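Local coordinates for flagellar hook protein FlgE (Caulobacter crescentus CB15, PDB 5AY6) that forms the flagellar hook, the short curved segment that probably serves as a universal joint passing motor torque to the filament, at residues K177-K189 against W196-A208. Numbering follows the deposited sequence.
Sequences KGGQRTVTLSMLK and WYAELRAKPGDLA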
loop_
_atom_site.group_PDB
_atom_site.type_symbol
_atom_site.label_atom_id
_atom_site.label_comp_id
_atom_site.label_asym_id
_atom_site.label_seq_id
_atom_site.Cartn_x
_atom_site.Cartn_y
_atom_site.Cartn_z
ATOM N N LYS A 177 31.466 9.417 4.712
ATOM C CA LYS A 177 32.371 10.415 4.143
ATOM C C LYS A 177 31.931 11.829 4.494
ATOM O O LYS A 177 32.611 12.800 4.167
ATOM C CB LYS A 177 32.459 10.271 2.624
ATOM C CG LYS A 177 33.217 9.046 2.157
ATOM C CD LYS A 177 33.263 8.977 0.640
ATOM C CE LYS A 177 34.164 7.847 0.172
ATOM N NZ LYS A 177 34.167 7.707 -1.311
ATOM N N GLY A 178 30.786 11.942 5.156
ATOM C CA GLY A 178 30.259 13.239 5.535
ATOM C C GLY A 178 29.339 13.837 4.485
ATOM O O GLY A 178 28.852 14.958 4.645
ATOM N N GLY A 179 29.105 13.092 3.407
ATOM C CA GLY A 179 28.170 13.514 2.381
ATOM C C GLY A 179 26.747 13.345 2.872
ATOM O O GLY A 179 26.515 12.688 3.884
ATOM N N GLN A 180 25.788 13.934 2.165
ATOM C CA GLN A 180 24.399 13.851 2.600
ATOM C C GLN A 180 23.579 12.950 1.683
ATOM O O GLN A 180 23.408 13.234 0.496
ATOM C CB GLN A 180 23.766 15.246 2.683
ATOM C CG GLN A 180 22.371 15.244 3.310
ATOM C CD GLN A 180 21.844 16.641 3.613
ATOM O OE1 GLN A 180 22.416 17.375 4.419
ATOM N NE2 GLN A 180 20.742 17.008 2.970
ATOM N N ARG A 181 23.100 11.846 2.251
ATOM C CA ARG A 181 22.161 10.952 1.579
ATOM C C ARG A 181 20.755 11.245 2.068
ATOM O O ARG A 181 20.499 11.232 3.271
ATOM C CB ARG A 181 22.499 9.484 1.851
ATOM C CG ARG A 181 23.941 9.114 1.617
ATOM C CD ARG A 181 24.203 8.853 0.149
ATOM N NE ARG A 181 25.496 9.405 -0.232
ATOM C CZ ARG A 181 25.652 10.505 -0.957
ATOM N NH1 ARG A 181 24.591 11.152 -1.413
ATOM N NH2 ARG A 181 26.871 10.937 -1.252
ATOM N N THR A 182 19.834 11.503 1.150
ATOM C CA THR A 182 18.468 11.768 1.568
ATOM C C THR A 182 17.641 10.494 1.525
ATOM O O THR A 182 17.501 9.860 0.479
ATOM C CB THR A 182 17.802 12.848 0.701
ATOM O OG1 THR A 182 18.520 14.080 0.847
ATOM C CG2 THR A 182 16.360 13.056 1.139
ATOM N N VAL A 183 17.118 10.113 2.684
ATOM C CA VAL A 183 16.172 9.014 2.783
ATOM C C VAL A 183 14.805 9.637 2.997
ATOM O O VAL A 183 14.675 10.619 3.720
ATOM C CB VAL A 183 16.548 8.043 3.927
ATOM C CG1 VAL A 183 15.410 7.079 4.239
ATOM C CG2 VAL A 183 17.808 7.277 3.557
ATOM N N THR A 184 13.790 9.102 2.329
ATOM C CA THR A 184 12.463 9.681 2.427
ATOM C C THR A 184 11.461 8.654 2.922
ATOM O O THR A 184 11.491 7.492 2.522
ATOM C CB THR A 184 11.996 10.251 1.067
ATOM O OG1 THR A 184 12.970 11.180 0.585
ATOM C CG2 THR A 184 10.662 10.970 1.206
ATOM N N LEU A 185 10.587 9.087 3.821
ATOM C CA LEU A 185 9.447 8.285 4.228
ATOM C C LEU A 185 8.225 8.774 3.457
ATOM O O LEU A 185 7.740 9.881 3.696
ATOM C CB LEU A 185 9.220 8.385 5.737
ATOM C CG LEU A 185 7.960 7.719 6.299
ATOM C CD1 LEU A 185 7.939 6.231 5.995
ATOM C CD2 LEU A 185 7.855 7.965 7.808
ATOM N N SER A 186 7.749 7.954 2.525
ATOM C CA SER A 186 6.639 8.323 1.654
ATOM C C SER A 186 5.393 7.555 2.052
ATOM O O SER A 186 5.445 6.342 2.264
ATOM C CB SER A 186 6.989 8.047 0.186
ATOM O OG SER A 186 8.110 8.815 -0.210
ATOM N N MET A 187 4.272 8.256 2.161
ATOM C CA MET A 187 3.071 7.636 2.691
ATOM C C MET A 187 1.802 7.999 1.927
ATOM O O MET A 187 1.663 9.101 1.389
ATOM C CB MET A 187 2.908 7.998 4.168
ATOM C CG MET A 187 3.827 7.207 5.093
ATOM S SD MET A 187 3.933 7.935 6.726
ATOM C CE MET A 187 4.643 9.531 6.329
ATOM N N LEU A 188 0.888 7.038 1.890
ATOM C CA LEU A 188 -0.424 7.196 1.281
ATOM C C LEU A 188 -1.470 6.788 2.296
ATOM O O LEU A 188 -1.289 5.795 3.002
ATOM C CB LEU A 188 -0.564 6.328 0.030
ATOM C CG LEU A 188 0.119 6.753 -1.267
ATOM C CD1 LEU A 188 0.290 5.542 -2.174
ATOM C CD2 LEU A 188 -0.701 7.834 -1.959
ATOM N N LYS A 189 -2.564 7.537 2.371
ATOM C CA LYS A 189 -3.699 7.100 3.168
ATOM C C LYS A 189 -4.228 5.788 2.603
ATOM O O LYS A 189 -4.506 5.689 1.409
ATOM C CB LYS A 189 -4.808 8.156 3.182
ATOM C CG LYS A 189 -5.979 7.798 4.089
ATOM C CD LYS A 189 -5.563 7.848 5.552
ATOM C CE LYS A 189 -6.626 7.256 6.457
ATOM N NZ LYS A 189 -6.696 5.776 6.324
ATOM N N TRP A 196 -2.260 3.601 6.842
ATOM C CA TRP A 196 -1.492 4.255 5.788
ATOM C C TRP A 196 -0.539 3.255 5.122
ATOM O O TRP A 196 -0.057 2.332 5.776
ATOM C CB TRP A 196 -0.704 5.443 6.353
ATOM C CG TRP A 196 -1.565 6.563 6.889
ATOM C CD1 TRP A 196 -2.384 6.521 7.985
ATOM C CD2 TRP A 196 -1.681 7.888 6.354
ATOM N NE1 TRP A 196 -3.006 7.733 8.158
ATOM C CE2 TRP A 196 -2.589 8.591 7.175
ATOM C CE3 TRP A 196 -1.103 8.549 5.268
ATOM C CZ2 TRP A 196 -2.933 9.922 6.936
ATOM C CZ3 TRP A 196 -1.447 9.872 5.032
ATOM C CH2 TRP A 196 -2.357 10.542 5.862
ATOM N N TYR A 197 -0.286 3.432 3.828
ATOM C CA TYR A 197 0.724 2.640 3.123
ATOM C C TYR A 197 2.019 3.440 3.084
ATOM O O TYR A 197 2.017 4.610 2.693
ATOM C CB TYR A 197 0.270 2.285 1.701
ATOM C CG TYR A 197 -0.955 1.404 1.631
ATOM C CD1 TYR A 197 -1.347 0.636 2.721
ATOM C CD2 TYR A 197 -1.719 1.333 0.472
ATOM C CE1 TYR A 197 -2.464 -0.175 2.660
ATOM C CE2 TYR A 197 -2.842 0.528 0.404
ATOM C CZ TYR A 197 -3.207 -0.227 1.499
ATOM O OH TYR A 197 -4.316 -1.039 1.436
ATOM N N ALA A 198 3.120 2.821 3.499
ATOM C CA ALA A 198 4.377 3.547 3.643
ATOM C C ALA A 198 5.528 2.905 2.884
ATOM O O ALA A 198 5.572 1.688 2.707
ATOM C CB ALA A 198 4.736 3.670 5.115
ATOM N N GLU A 199 6.451 3.742 2.422
ATOM C CA GLU A 199 7.707 3.269 1.857
ATOM C C GLU A 199 8.861 4.079 2.419
ATOM O O GLU A 199 8.747 5.290 2.617
ATOM C CB GLU A 199 7.705 3.362 0.325
ATOM C CG GLU A 199 6.596 2.572 -0.344
ATOM C CD GLU A 199 6.484 2.838 -1.836
ATOM O OE1 GLU A 199 7.521 3.060 -2.502
ATOM O OE2 GLU A 199 5.346 2.819 -2.342
ATOM N N LEU A 200 9.964 3.399 2.692
ATOM C CA LEU A 200 11.226 4.071 2.936
ATOM C C LEU A 200 12.037 3.967 1.653
ATOM O O LEU A 200 12.041 2.924 1.008
ATOM C CB LEU A 200 11.965 3.447 4.118
ATOM C CG LEU A 200 11.435 3.853 5.497
ATOM C CD1 LEU A 200 12.033 2.961 6.573
ATOM C CD2 LEU A 200 11.747 5.314 5.771
ATOM N N ARG A 201 12.702 5.049 1.267
ATOM C CA ARG A 201 13.417 5.062 0.001
ATOM C C ARG A 201 14.598 6.017 0.026
ATOM O O ARG A 201 14.532 7.093 0.619
ATOM C CB ARG A 201 12.467 5.442 -1.145
ATOM C CG ARG A 201 11.833 6.826 -0.993
ATOM C CD ARG A 201 10.767 7.100 -2.056
ATOM N NE ARG A 201 10.288 8.481 -1.998
ATOM C CZ ARG A 201 10.927 9.511 -2.544
ATOM N NH1 ARG A 201 12.073 9.313 -3.181
ATOM N NH2 ARG A 201 10.430 10.741 -2.451
ATOM N N ALA A 202 15.682 5.604 -0.619
ATOM C CA ALA A 202 16.811 6.480 -0.882
ATOM C C ALA A 202 16.560 7.187 -2.202
ATOM O O ALA A 202 15.605 6.867 -2.904
ATOM C CB ALA A 202 18.112 5.690 -0.931
ATOM N N LYS A 203 17.410 8.149 -2.535
ATOM C CA LYS A 203 17.326 8.813 -3.830
ATOM C C LYS A 203 17.527 7.781 -4.938
ATOM O O LYS A 203 18.413 6.927 -4.834
ATOM C CB LYS A 203 18.365 9.934 -3.927
ATOM C CG LYS A 203 18.430 10.626 -5.284
ATOM C CD LYS A 203 19.226 11.924 -5.216
ATOM C CE LYS A 203 19.274 12.613 -6.576
ATOM N NZ LYS A 203 19.758 14.018 -6.479
ATOM N N PRO A 204 16.691 7.833 -5.990
ATOM C CA PRO A 204 16.863 6.884 -7.093
ATOM C C PRO A 204 18.296 6.921 -7.613
ATOM O O PRO A 204 18.834 8.001 -7.863
ATOM C CB PRO A 204 15.866 7.382 -8.143
ATOM C CG PRO A 204 14.799 8.059 -7.339
ATOM C CD PRO A 204 15.534 8.722 -6.200
ATOM N N GLY A 205 18.925 5.757 -7.725
ATOM C CA GLY A 205 20.315 5.697 -8.137
ATOM C C GLY A 205 21.322 5.673 -6.996
ATOM O O GLY A 205 22.487 5.339 -7.210
ATOM N N ASP A 206 20.893 6.039 -5.789
ATOM C CA ASP A 206 21.782 5.978 -4.623
ATOM C C ASP A 206 21.993 4.545 -4.135
ATOM O O ASP A 206 22.903 4.282 -3.343
ATOM C CB ASP A 206 21.242 6.829 -3.473
ATOM C CG ASP A 206 21.789 8.244 -3.484
ATOM O OD1 ASP A 206 22.189 8.723 -4.564
ATOM O OD2 ASP A 206 21.812 8.882 -2.406
ATOM N N LEU A 207 21.151 3.628 -4.599
ATOM C CA LEU A 207 21.296 2.211 -4.276
ATOM C C LEU A 207 21.759 1.418 -5.493
ATOM O O LEU A 207 21.315 1.665 -6.610
ATOM C CB LEU A 207 19.980 1.624 -3.765
ATOM C CG LEU A 207 19.293 2.260 -2.557
ATOM C CD1 LEU A 207 18.048 1.458 -2.184
ATOM C CD2 LEU A 207 20.242 2.369 -1.377
ATOM N N ALA A 208 22.638 0.450 -5.267
ATOM C CA ALA A 208 23.167 -0.368 -6.354
ATOM C C ALA A 208 22.205 -1.472 -6.784
ATOM O O ALA A 208 22.282 -1.968 -7.905
ATOM C CB ALA A 208 24.498 -0.977 -5.943
HETATM O O HOH W 1 19.854 8.463 -0.740
HETATM O O HOH W 2 15.014 10.076 -0.595
HETATM O O HOH W 3 20.856 11.630 -1.704
#
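Ser186 OG is gripped by two groups: Arg201 NE donates to it at 2.8 Å, nearly straight (163°) and close to the guanidinium plane, and Glu168 of the neighbouring strand 167-174 hydrogen-bonds it, a double role that suits a hydroxyl. Glu168 also takes Arg201 NH2 in a salt bridge, so serine and planar cation share one carboxylate. Arg201 reaches Ser186 with CG wedged between its backbone N and carbonyl carbon (chi1 60°) and an extended chain, which lays one guanidinium face over Thr184 CB.

The strands pair as an antiparallel hairpin, with reciprocal backbone bonds at Thr184-Arg201, Ser186-Glu199 and Leu188-Tyr197. The other face is apolar: Leu185 CD1 meets Leu200 CD2 at 3.9 Å, and Ala198 CB is small enough for Met187 CG to pack on it at 3.7 Å.

Where a short loop joins the strands, Lys189 runs across Trp196, Lys189 CD 3.5 Å from Trp196 CE2 over the indole face, while NZ, held by Gln195 O, makes a cation-pi contact 4.9 Å from the five-membered ring's centroid. Cutting Trp196 back to an alanine is likely to strip the Lys189 methylenes of the ring they lie on and NZ of its cation-pi partner.

At the opposite end, a water joins Thr182 O, Lys203 N and Asp206 OD2. Backbone bonds thus set this D2-domain hairpin's register, while the shared carboxylate ties it to the adjoining strand.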